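Side-chain contacts in putative isomerase YbhH (Escherichia coli, PDB 6OTV), which probably acts as an isomerase of the PrpF family, its precise reaction and substrate not being established: residues Ala17-Ala21 and Glu22-Glu26; Val134-Asn138 and Gly139-Tyr143; Asn309-Pro313 and Ser314-Asp318. All coordinates share one frame; numbering follows the deposited sequence.

Interaction 1 (Ala17-Ala21 and Glu22-Glu26). With EDO (1,2-ethanediol), chain L.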
ATOM      1  N   ALA A  17     -18.373   3.303  20.018  1.00 29.77           N
ATOM      2  CA  ALA A  17     -18.843   4.335  19.107  1.00 30.14           C
ATOM      3  C   ALA A  17     -17.960   4.413  17.873  1.00 26.38           C
ATOM      4  O   ALA A  17     -16.729   4.345  17.963  1.00 26.78           O
ATOM      5  CB  ALA A  17     -18.870   5.703  19.786  1.00 23.70           C
ATOM      6  N   PHE A  18     -18.605   4.562  16.722  1.00 28.22           N
ATOM      7  CA  PHE A  18     -17.938   4.842  15.459  1.00 27.74           C
ATOM      8  C   PHE A  18     -18.324   6.255  15.036  1.00 26.12           C
ATOM      9  O   PHE A  18     -19.512   6.559  14.877  1.00 25.99           O
ATOM     10  CB  PHE A  18     -18.316   3.805  14.401  1.00 27.52           C
ATOM     11  CG  PHE A  18     -17.611   2.480  14.576  1.00 29.98           C
ATOM     12  CD1 PHE A  18     -17.939   1.637  15.625  1.00 29.21           C
ATOM     13  CD2 PHE A  18     -16.616   2.085  13.693  1.00 30.99           C
ATOM     14  CE1 PHE A  18     -17.290   0.425  15.794  1.00 33.64           C
ATOM     15  CE2 PHE A  18     -15.963   0.874  13.854  1.00 31.34           C
ATOM     16  CZ  PHE A  18     -16.299   0.043  14.907  1.00 35.34           C
ATOM     17  N   LEU A  19     -17.321   7.115  14.882  1.00 24.50           N
ATOM     18  CA  LEU A  19     -17.521   8.538  14.668  1.00 25.10           C
ATOM     19  C   LEU A  19     -16.753   8.989  13.436  1.00 31.35           C
ATOM     20  O   LEU A  19     -15.700   8.439  13.105  1.00 27.45           O
ATOM     21  CB  LEU A  19     -17.052   9.353  15.884  1.00 31.10           C
ATOM     22  CG  LEU A  19     -17.652   8.970  17.239  1.00 38.44           C
ATOM     23  CD1 LEU A  19     -16.896   9.645  18.374  1.00 35.38           C
ATOM     24  CD2 LEU A  19     -19.130   9.333  17.284  1.00 37.72           C
ATOM     25  N   LEU A  20     -17.295   9.995  12.758  1.00 32.39           N
ATOM     26  CA  LEU A  20     -16.583  10.677  11.687  1.00 30.21           C
ATOM     27  C   LEU A  20     -15.733  11.790  12.280  1.00 34.13           C
ATOM     28  O   LEU A  20     -16.194  12.549  13.137  1.00 34.45           O
ATOM     29  CB  LEU A  20     -17.559  11.257  10.663  1.00 27.38           C
ATOM     30  CG  LEU A  20     -18.361  10.263   9.826  1.00 33.96           C
ATOM     31  CD1 LEU A  20     -19.444  10.995   9.051  1.00 31.86           C
ATOM     32  CD2 LEU A  20     -17.444   9.510   8.880  1.00 27.58           C
ATOM     33  N   ALA A  21     -14.486  11.888  11.815  1.00 39.88           N
ATOM     34  CA  ALA A  21     -13.579  12.907  12.334  1.00 38.08           C
ATOM     35  C   ALA A  21     -14.090  14.320  12.086  1.00 36.11           C
ATOM     36  O   ALA A  21     -13.700  15.241  12.813  1.00 43.97           O
ATOM     37  CB  ALA A  21     -12.188  12.729  11.723  1.00 35.54           C
ATOM     38  N   GLU A  22     -14.954  14.510  11.082  1.00 39.00           N
ATOM     39  CA  GLU A  22     -15.562  15.817  10.844  1.00 43.14           C
ATOM     40  C   GLU A  22     -16.248  16.353  12.092  1.00 39.95           C
ATOM     41  O   GLU A  22     -16.229  17.560  12.351  1.00 40.59           O
ATOM     42  CB  GLU A  22     -16.585  15.730   9.712  1.00 44.89           C
ATOM     43  CG  GLU A  22     -16.032  15.756   8.314  1.00 60.26           C
ATOM     44  CD  GLU A  22     -17.121  15.520   7.285  1.00 75.11           C
ATOM     45  OE1 GLU A  22     -18.247  15.156   7.692  1.00 68.70           O
ATOM     46  OE2 GLU A  22     -16.856  15.701   6.077  1.00 84.81           O
ATOM     47  N   HIS A  23     -16.873  15.471  12.867  1.00 34.11           N
ATOM     48  CA  HIS A  23     -17.754  15.869  13.954  1.00 33.95           C
ATOM     49  C   HIS A  23     -17.023  16.071  15.273  1.00 34.23           C
ATOM     50  O   HIS A  23     -17.674  16.244  16.307  1.00 41.86           O
ATOM     51  CB  HIS A  23     -18.865  14.832  14.116  1.00 32.75           C
ATOM     52  CG  HIS A  23     -19.710  14.670  12.891  1.00 38.52           C
ATOM     53  ND1 HIS A  23     -20.292  13.471  12.538  1.00 37.46           N
ATOM     54  CD2 HIS A  23     -20.070  15.559  11.935  1.00 35.91           C
ATOM     55  CE1 HIS A  23     -20.974  13.629  11.417  1.00 35.81           C
ATOM     56  NE2 HIS A  23     -20.856  14.887  11.031  1.00 39.51           N
ATOM     57  N   LEU A  24     -15.693  16.067  15.260  1.00 32.73           N
ATOM     58  CA  LEU A  24     -14.897  16.227  16.463  1.00 37.19           C
ATOM     59  C   LEU A  24     -13.954  17.416  16.316  1.00 39.91           C
ATOM     60  O   LEU A  24     -13.507  17.726  15.207  1.00 39.86           O
ATOM     61  CB  LEU A  24     -14.084  14.959  16.757  1.00 36.60           C
ATOM     62  CG  LEU A  24     -14.889  13.745  17.230  1.00 38.22           C
ATOM     63  CD1 LEU A  24     -14.041  12.483  17.206  1.00 31.82           C
ATOM     64  CD2 LEU A  24     -15.436  13.992  18.629  1.00 28.42           C
ATOM     65  N   PRO A  25     -13.642  18.104  17.412  1.00 38.11           N
ATOM     66  CA  PRO A  25     -12.714  19.233  17.335  1.00 43.09           C
ATOM     67  C   PRO A  25     -11.281  18.758  17.155  1.00 48.79           C
ATOM     68  O   PRO A  25     -10.918  17.629  17.490  1.00 47.02           O
ATOM     69  CB  PRO A  25     -12.899  19.933  18.685  1.00 42.93           C
ATOM     70  CG  PRO A  25     -13.280  18.825  19.606  1.00 39.11           C
ATOM     71  CD  PRO A  25     -14.136  17.894  18.783  1.00 38.74           C
ATOM     72  N   GLU A  26     -10.458  19.656  16.612  1.00 57.09           N
ATOM     73  CA  GLU A  26      -9.063  19.310  16.361  1.00 61.71           C
ATOM     74  C   GLU A  26      -8.247  19.305  17.649  1.00 55.59           C
ATOM     75  O   GLU A  26      -7.257  18.571  17.749  1.00 53.84           O
ATOM     76  CB  GLU A  26      -8.467  20.278  15.338  1.00 75.38           C
ATOM     77  CG  GLU A  26      -7.097  19.887  14.814  1.00 88.69           C
ATOM     78  CD  GLU A  26      -6.653  20.764  13.657  1.00101.40           C
ATOM     79  OE1 GLU A  26      -7.527  21.352  12.982  1.00103.62           O
ATOM     80  OE2 GLU A  26      -5.430  20.869  13.423  1.00105.36           O
TER
HETATM   81  C1  EDO L 410     -14.828  12.552   6.271  1.00 44.25           C
HETATM   82  O1  EDO L 410     -13.467  12.209   5.982  1.00 37.80           O
HETATM   83  C2  EDO L 410     -15.125  12.308   7.746  1.00 49.52           C
HETATM   84  O2  EDO L 410     -14.235  13.085   8.557  1.00 44.85           O
HETATM   85  O   HOH W   1     -19.898  10.938  13.819  1.00 31.44           O
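L20 and H23 meet where strand 14-20 ends and the chain rolls through a short 3-10 turn on its way to helix 28-39, a local contact at the surface. The turn rests on two successive i to i+3 backbone bonds, H23 N to L20 O at 3.0 Å and L24 N to A21 O at 3.3 Å. It sets the L20 and H23 side chains alongside each other and running in the same direction, with CD1 of L20 3.9 Å from CE1 of H23, an oblique approach to the ring. With CG of H23 beside the backbone N (chi1 -60°), the imidazole leans back over the strand end, and a water lying in the ring plane joins H23 ND1, at 2.9 Å, to the backbone N of L20, for which it is the acceptor. On the apolar side CD1 of L19 touches CD1 of L24 at 4.2 Å, the two side chains crossing at about a right angle; L19 also packs on L35 and I38 of helix 28-39, and L24 on I62 of the neighbouring strand 59-65. An ethanediol, probably from the crystallisation liquor, lies along E22, its O2 3.2 Å from CG of E22 and taking a weak bond from the backbone N of E22; it is also hydrogen-bonded to R65 N. The chemistry implies a turn fixed mainly by its own backbone, with the water tying the imidazole back to the strand, L19 on the buried side and L24 against it.

Interaction 2 (Val134-Asn138 and Gly139-Tyr143); sequences VQTPN and GVVEY
The tight turn that follows strand 129-135 folds Q135, T136 and P137 back against V140, V141 and E142. Its outer rung is the bond from E142 N to Q135 O, 2.9 Å and fairly straight at 155°. Nearer the bend, G139 N reaches T136 O at 3.1 Å and V140 N reaches P137 O at 3.3 Å. The first of these closes a type II turn with P137 and N138 at its corners, the second a type I' turn cornered by N138 and G139, both of positive phi. Side chains meet across the turn: the P137 ring and E142 cross at about a right angle, with CD of the proline 3.6 Å from CB of the glutamate. CG of E142 lies opposite its backbone N (chi1 177°) and the chain then bends, taking the carboxylate away from the proline; OE2 bonds E144 N. On the inner side CG2 of T136 meets CG2 of V141 at 4.0 Å, and V134 CG1 approaches the same V141 methyl at 4.3 Å. The other branch of that valine, CG1, sits 3.5 Å above one face of the Y143 ring, toward its rim. T136 OG1 turns from these methyls to T117 OG1 and T113 O, while V134 and V141 pack on I105 of helix 94-106. Overlapping type II and type I' turns thus carry the chain from strand 129-135 into the loop before strand 158-163.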
ATOM      1  N   VAL A 134     -15.401  -6.529   2.772  1.00 28.55           N
ATOM      2  CA  VAL A 134     -16.742  -6.425   3.331  1.00 28.73           C
ATOM      3  C   VAL A 134     -17.726  -7.092   2.381  1.00 31.88           C
ATOM      4  O   VAL A 134     -17.691  -6.852   1.168  1.00 38.50           O
ATOM      5  CB  VAL A 134     -17.123  -4.956   3.571  1.00 29.24           C
ATOM      6  CG1 VAL A 134     -18.539  -4.854   4.116  1.00 31.87           C
ATOM      7  CG2 VAL A 134     -16.118  -4.293   4.509  1.00 28.46           C
ATOM      8  N   GLN A 135     -18.602  -7.927   2.931  1.00 32.39           N
ATOM      9  CA  GLN A 135     -19.698  -8.505   2.160  1.00 29.42           C
ATOM     10  C   GLN A 135     -20.648  -7.390   1.738  1.00 35.12           C
ATOM     11  O   GLN A 135     -21.307  -6.770   2.580  1.00 32.20           O
ATOM     12  CB  GLN A 135     -20.426  -9.559   2.989  1.00 33.43           C
ATOM     13  CG  GLN A 135     -19.546 -10.710   3.443  1.00 45.40           C
ATOM     14  CD  GLN A 135     -19.002 -11.513   2.280  1.00 58.28           C
ATOM     15  OE1 GLN A 135     -19.666 -11.670   1.255  1.00 67.55           O
ATOM     16  NE2 GLN A 135     -17.785 -12.021   2.429  1.00 61.68           N
ATOM     17  N   THR A 136     -20.713  -7.121   0.438  1.00 29.88           N
ATOM     18  CA  THR A 136     -21.598  -6.094  -0.113  1.00 36.33           C
ATOM     19  C   THR A 136     -22.340  -6.649  -1.323  1.00 40.03           C
ATOM     20  O   THR A 136     -22.062  -6.269  -2.467  1.00 37.44           O
ATOM     21  CB  THR A 136     -20.812  -4.835  -0.484  1.00 36.33           C
ATOM     22  OG1 THR A 136     -19.678  -5.194  -1.286  1.00 28.68           O
ATOM     23  CG2 THR A 136     -20.338  -4.105   0.769  1.00 27.48           C
ATOM     24  N   PRO A 137     -23.294  -7.555  -1.108  1.00 39.98           N
ATOM     25  CA  PRO A 137     -24.109  -8.032  -2.232  1.00 44.09           C
ATOM     26  C   PRO A 137     -24.955  -6.902  -2.800  1.00 50.43           C
ATOM     27  O   PRO A 137     -25.683  -6.222  -2.072  1.00 54.84           O
ATOM     28  CB  PRO A 137     -24.973  -9.136  -1.608  1.00 42.66           C
ATOM     29  CG  PRO A 137     -24.987  -8.831  -0.148  1.00 41.56           C
ATOM     30  CD  PRO A 137     -23.653  -8.225   0.154  1.00 37.42           C
ATOM     31  N   ASN A 138     -24.834  -6.695  -4.113  1.00 49.79           N
ATOM     32  CA  ASN A 138     -25.530  -5.621  -4.824  1.00 50.57           C
ATOM     33  C   ASN A 138     -25.157  -4.244  -4.281  1.00 49.27           C
ATOM     34  O   ASN A 138     -25.961  -3.309  -4.330  1.00 46.75           O
ATOM     35  CB  ASN A 138     -27.049  -5.818  -4.786  1.00 58.76           C
ATOM     36  CG  ASN A 138     -27.490  -7.070  -5.520  1.00 71.05           C
ATOM     37  OD1 ASN A 138     -26.974  -7.390  -6.590  1.00 77.58           O
ATOM     38  ND2 ASN A 138     -28.446  -7.789  -4.941  1.00 73.44           N
ATOM     39  N   GLY A 139     -23.940  -4.108  -3.758  1.00 45.37           N
ATOM     40  CA  GLY A 139     -23.459  -2.824  -3.289  1.00 37.90           C
ATOM     41  C   GLY A 139     -24.000  -2.370  -1.953  1.00 42.79           C
ATOM     42  O   GLY A 139     -23.877  -1.188  -1.620  1.00 44.87           O
ATOM     43  N   VAL A 140     -24.589  -3.271  -1.170  1.00 38.88           N
ATOM     44  CA  VAL A 140     -25.167  -2.937   0.127  1.00 35.15           C
ATOM     45  C   VAL A 140     -24.477  -3.773   1.193  1.00 36.65           C
ATOM     46  O   VAL A 140     -24.371  -4.999   1.055  1.00 38.55           O
ATOM     47  CB  VAL A 140     -26.688  -3.173   0.147  1.00 41.47           C
ATOM     48  CG1 VAL A 140     -27.255  -2.889   1.534  1.00 32.57           C
ATOM     49  CG2 VAL A 140     -27.371  -2.313  -0.907  1.00 37.34           C
ATOM     50  N   VAL A 141     -24.009  -3.110   2.253  1.00 32.56           N
ATOM     51  CA  VAL A 141     -23.325  -3.805   3.336  1.00 28.51           C
ATOM     52  C   VAL A 141     -24.252  -4.852   3.935  1.00 35.72           C
ATOM     53  O   VAL A 141     -25.420  -4.576   4.238  1.00 34.47           O
ATOM     54  CB  VAL A 141     -22.848  -2.802   4.395  1.00 31.97           C
ATOM     55  CG1 VAL A 141     -22.380  -3.528   5.653  1.00 38.31           C
ATOM     56  CG2 VAL A 141     -21.735  -1.935   3.834  1.00 37.87           C
ATOM     57  N   GLU A 142     -23.736  -6.065   4.095  1.00 33.11           N
ATOM     58  CA  GLU A 142     -24.489  -7.183   4.643  1.00 35.22           C
ATOM     59  C   GLU A 142     -23.884  -7.565   5.986  1.00 32.31           C
ATOM     60  O   GLU A 142     -22.681  -7.833   6.076  1.00 33.29           O
ATOM     61  CB  GLU A 142     -24.470  -8.375   3.685  1.00 41.24           C
ATOM     62  CG  GLU A 142     -25.175  -9.605   4.223  1.00 47.44           C
ATOM     63  CD  GLU A 142     -26.665  -9.390   4.383  1.00 56.92           C
ATOM     64  OE1 GLU A 142     -27.384  -9.430   3.363  1.00 61.50           O
ATOM     65  OE2 GLU A 142     -27.115  -9.170   5.528  1.00 62.07           O
ATOM     66  N   TYR A 143     -24.717  -7.586   7.027  1.00 28.98           N
ATOM     67  CA  TYR A 143     -24.283  -8.003   8.352  1.00 28.53           C
ATOM     68  C   TYR A 143     -24.702  -9.423   8.701  1.00 28.04           C
ATOM     69  O   TYR A 143     -24.065 -10.043   9.560  1.00 28.39           O
ATOM     70  CB  TYR A 143     -24.822  -7.040   9.414  1.00 28.12           C
ATOM     71  CG  TYR A 143     -24.237  -5.653   9.301  1.00 27.88           C
ATOM     72  CD1 TYR A 143     -22.898  -5.420   9.598  1.00 32.04           C
ATOM     73  CD2 TYR A 143     -25.016  -4.580   8.892  1.00 25.02           C
ATOM     74  CE1 TYR A 143     -22.352  -4.156   9.493  1.00 27.20           C
ATOM     75  CE2 TYR A 143     -24.479  -3.309   8.786  1.00 29.60           C
ATOM     76  CZ  TYR A 143     -23.146  -3.105   9.088  1.00 31.79           C
ATOM     77  OH  TYR A 143     -22.604  -1.847   8.983  1.00 33.59           O
TER

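Interaction 3 (Asn309-Pro313 and Ser314-Asp318)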
ATOM      1  N   ASN A 309      -4.372 -21.983  14.294  1.00 30.13           N
ATOM      2  CA  ASN A 309      -5.309 -21.737  15.383  1.00 28.20           C
ATOM      3  C   ASN A 309      -4.531 -21.466  16.670  1.00 29.18           C
ATOM      4  O   ASN A 309      -3.749 -22.315  17.116  1.00 32.30           O
ATOM      5  CB  ASN A 309      -6.245 -22.936  15.535  1.00 26.94           C
ATOM      6  CG  ASN A 309      -7.283 -22.739  16.615  1.00 37.26           C
ATOM      7  OD1 ASN A 309      -7.074 -23.119  17.767  1.00 41.76           O
ATOM      8  ND2 ASN A 309      -8.416 -22.152  16.249  1.00 39.81           N
ATOM      9  N   ILE A 310      -4.734 -20.283  17.251  1.00 26.41           N
ATOM     10  CA  ILE A 310      -4.042 -19.846  18.463  1.00 28.39           C
ATOM     11  C   ILE A 310      -5.023 -19.911  19.626  1.00 37.23           C
ATOM     12  O   ILE A 310      -6.047 -19.215  19.623  1.00 36.69           O
ATOM     13  CB  ILE A 310      -3.484 -18.420  18.331  1.00 28.99           C
ATOM     14  CG1 ILE A 310      -2.806 -18.204  16.975  1.00 33.61           C
ATOM     15  CG2 ILE A 310      -2.526 -18.117  19.480  1.00 25.22           C
ATOM     16  CD1 ILE A 310      -1.537 -18.973  16.793  1.00 44.94           C
ATOM     17  N   GLU A 311      -4.697 -20.714  20.634  1.00 30.22           N
ATOM     18  CA  GLU A 311      -5.537 -20.842  21.816  1.00 26.88           C
ATOM     19  C   GLU A 311      -5.117 -19.833  22.878  1.00 27.70           C
ATOM     20  O   GLU A 311      -3.929 -19.534  23.037  1.00 29.90           O
ATOM     21  CB  GLU A 311      -5.470 -22.270  22.367  1.00 26.03           C
ATOM     22  CG  GLU A 311      -5.983 -23.311  21.374  1.00 31.89           C
ATOM     23  CD  GLU A 311      -5.928 -24.735  21.899  1.00 37.09           C
ATOM     24  OE1 GLU A 311      -5.377 -24.959  22.998  1.00 39.97           O
ATOM     25  OE2 GLU A 311      -6.442 -25.638  21.203  1.00 37.08           O
ATOM     26  N   HIS A 312      -6.101 -19.307  23.595  1.00 27.14           N
ATOM     27  CA  HIS A 312      -5.883 -18.290  24.615  1.00 28.01           C
ATOM     28  C   HIS A 312      -6.886 -18.541  25.731  1.00 29.11           C
ATOM     29  O   HIS A 312      -7.768 -19.398  25.599  1.00 39.98           O
ATOM     30  CB  HIS A 312      -6.019 -16.878  24.019  1.00 33.63           C
ATOM     31  CG  HIS A 312      -7.348 -16.603  23.389  1.00 37.79           C
ATOM     32  ND1 HIS A 312      -8.471 -16.289  24.125  1.00 40.59           N
ATOM     33  CD2 HIS A 312      -7.731 -16.586  22.091  1.00 39.43           C
ATOM     34  CE1 HIS A 312      -9.490 -16.096  23.306  1.00 40.50           C
ATOM     35  NE2 HIS A 312      -9.068 -16.269  22.068  1.00 38.46           N
ATOM     36  N   PRO A 313      -6.764 -17.828  26.863  1.00 41.99           N
ATOM     37  CA  PRO A 313      -7.610 -18.156  28.030  1.00 44.13           C
ATOM     38  C   PRO A 313      -9.106 -18.263  27.764  1.00 47.12           C
ATOM     39  O   PRO A 313      -9.781 -19.033  28.457  1.00 55.68           O
ATOM     40  CB  PRO A 313      -7.309 -17.006  28.997  1.00 33.07           C
ATOM     41  CG  PRO A 313      -5.911 -16.656  28.710  1.00 40.13           C
ATOM     42  CD  PRO A 313      -5.731 -16.835  27.227  1.00 39.67           C
ATOM     43  N   SER A 314      -9.655 -17.528  26.797  1.00 46.02           N
ATOM     44  CA  SER A 314     -11.103 -17.491  26.614  1.00 42.69           C
ATOM     45  C   SER A 314     -11.546 -17.977  25.237  1.00 41.00           C
ATOM     46  O   SER A 314     -12.639 -17.623  24.787  1.00 46.91           O
ATOM     47  CB  SER A 314     -11.641 -16.081  26.880  1.00 35.29           C
ATOM     48  OG  SER A 314     -10.737 -15.089  26.430  1.00 33.73           O
ATOM     49  N   GLY A 315     -10.746 -18.788  24.570  1.00 33.62           N
ATOM     50  CA  GLY A 315     -11.161 -19.336  23.292  1.00 36.41           C
ATOM     51  C   GLY A 315      -9.961 -19.559  22.385  1.00 43.09           C
ATOM     52  O   GLY A 315      -8.848 -19.791  22.856  1.00 36.80           O
ATOM     53  N   ALA A 316     -10.223 -19.493  21.081  1.00 37.50           N
ATOM     54  CA  ALA A 316      -9.189 -19.681  20.074  1.00 34.28           C
ATOM     55  C   ALA A 316      -9.444 -18.733  18.914  1.00 41.26           C
ATOM     56  O   ALA A 316     -10.565 -18.268  18.697  1.00 48.72           O
ATOM     57  CB  ALA A 316      -9.131 -21.131  19.573  1.00 26.86           C
ATOM     58  N   LEU A 317      -8.382 -18.456  18.163  1.00 45.81           N
ATOM     59  CA  LEU A 317      -8.437 -17.507  17.059  1.00 41.95           C
ATOM     60  C   LEU A 317      -7.700 -18.097  15.868  1.00 39.71           C
ATOM     61  O   LEU A 317      -6.586 -18.607  16.017  1.00 40.67           O
ATOM     62  CB  LEU A 317      -7.822 -16.163  17.470  1.00 34.89           C
ATOM     63  CG  LEU A 317      -8.085 -14.926  16.609  1.00 44.17           C
ATOM     64  CD1 LEU A 317      -6.941 -14.693  15.650  1.00 52.66           C
ATOM     65  CD2 LEU A 317      -9.402 -15.040  15.853  1.00 47.29           C
ATOM     66  N   ASP A 318      -8.329 -18.039  14.695  1.00 33.63           N
ATOM     67  CA  ASP A 318      -7.727 -18.534  13.463  1.00 32.93           C
ATOM     68  C   ASP A 318      -6.986 -17.408  12.755  1.00 34.35           C
ATOM     69  O   ASP A 318      -7.549 -16.333  12.523  1.00 30.62           O
ATOM     70  CB  ASP A 318      -8.793 -19.122  12.535  1.00 45.83           C
ATOM     71  CG  ASP A 318      -9.229 -20.516  12.949  1.00 62.33           C
ATOM     72  OD1 ASP A 318      -8.358 -21.330  13.327  1.00 59.53           O
ATOM     73  OD2 ASP A 318     -10.445 -20.797  12.893  1.00 73.75           O
TER
HETATM   74  O   HOH W   2     -11.271 -16.007  20.055  1.00 44.27           O
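D318 OD1 takes two hydrogen bonds, one from N309 ND2 across the contact at 3.0 Å and one from N307 ND2. The N309 bond lies within the asparagine's own amide plane but meets the oxygen from above the carboxylate plane. The extended first torsion of N309 (chi1 -178°) sends the amide over A316 CB, which OD1 of N309 approaches to 3.4 Å. E311, on the same face as N309, A316 and D318, turns its carboxylate to the backbone N atoms of Q258, K259 and G261.

Between the strands, I310 N gives to L317 O at 2.8 Å, almost straight at 177°, and the CA of N309 makes a CA-H...O contact with that same oxygen. The return bond, L317 N to I310 O, completes this antiparallel hydrogen-bonded pair. One step beyond, E311 faces A316 as a non-hydrogen-bonded pair, and then H312 pairs with G315, where H312 N gives to G315 O and G315 N gives to H312 O. Residues H312 to G315 form a type I turn, making this the tight end of the beta hairpin of strands 306-312 and 315-322.

The H312 side chain folds back over that end. Its CG stands between the backbone N and the carbonyl carbon (chi1 58°), which lays the imidazole across G315: G315 O is 3.4 Å above the ring plane, over its centre, and G315 CA makes a CH-pi contact over the face at 4.0 Å from the centroid. ND1 accepts from S314 N at 3.2 Å, the donor tilted out of the ring plane. NE2 shares a water, lying in the ring plane, with A316 O, to which that water donates at 2.7 Å. Held by ND1 directly and NE2 through the water, the ring probably has little freedom to rotate. S314 OG, also at the ring edge, is bonded to R275 O.

In the fold
From the N terminus, interaction 1 comes first, turning the chain out of strand 14-20 toward helix 28-39. Interaction 2 follows, reversing it after strand 129-135 on the way to strand 158-163, and interaction 3 closes the hairpin of strands 306-312 and 315-322. Each closes only a short local loop, and they run in series without nesting or crossing. None touches another: nearest atoms are about 9 Å apart between interactions 1 and 2, which share helix 94-106 as a packing partner. Interaction 3 lies on the far side of the chain's centre from interaction 1, their nearest atoms about 17 Å apart, while strand 332-344 meets side chains of both 2 and 3.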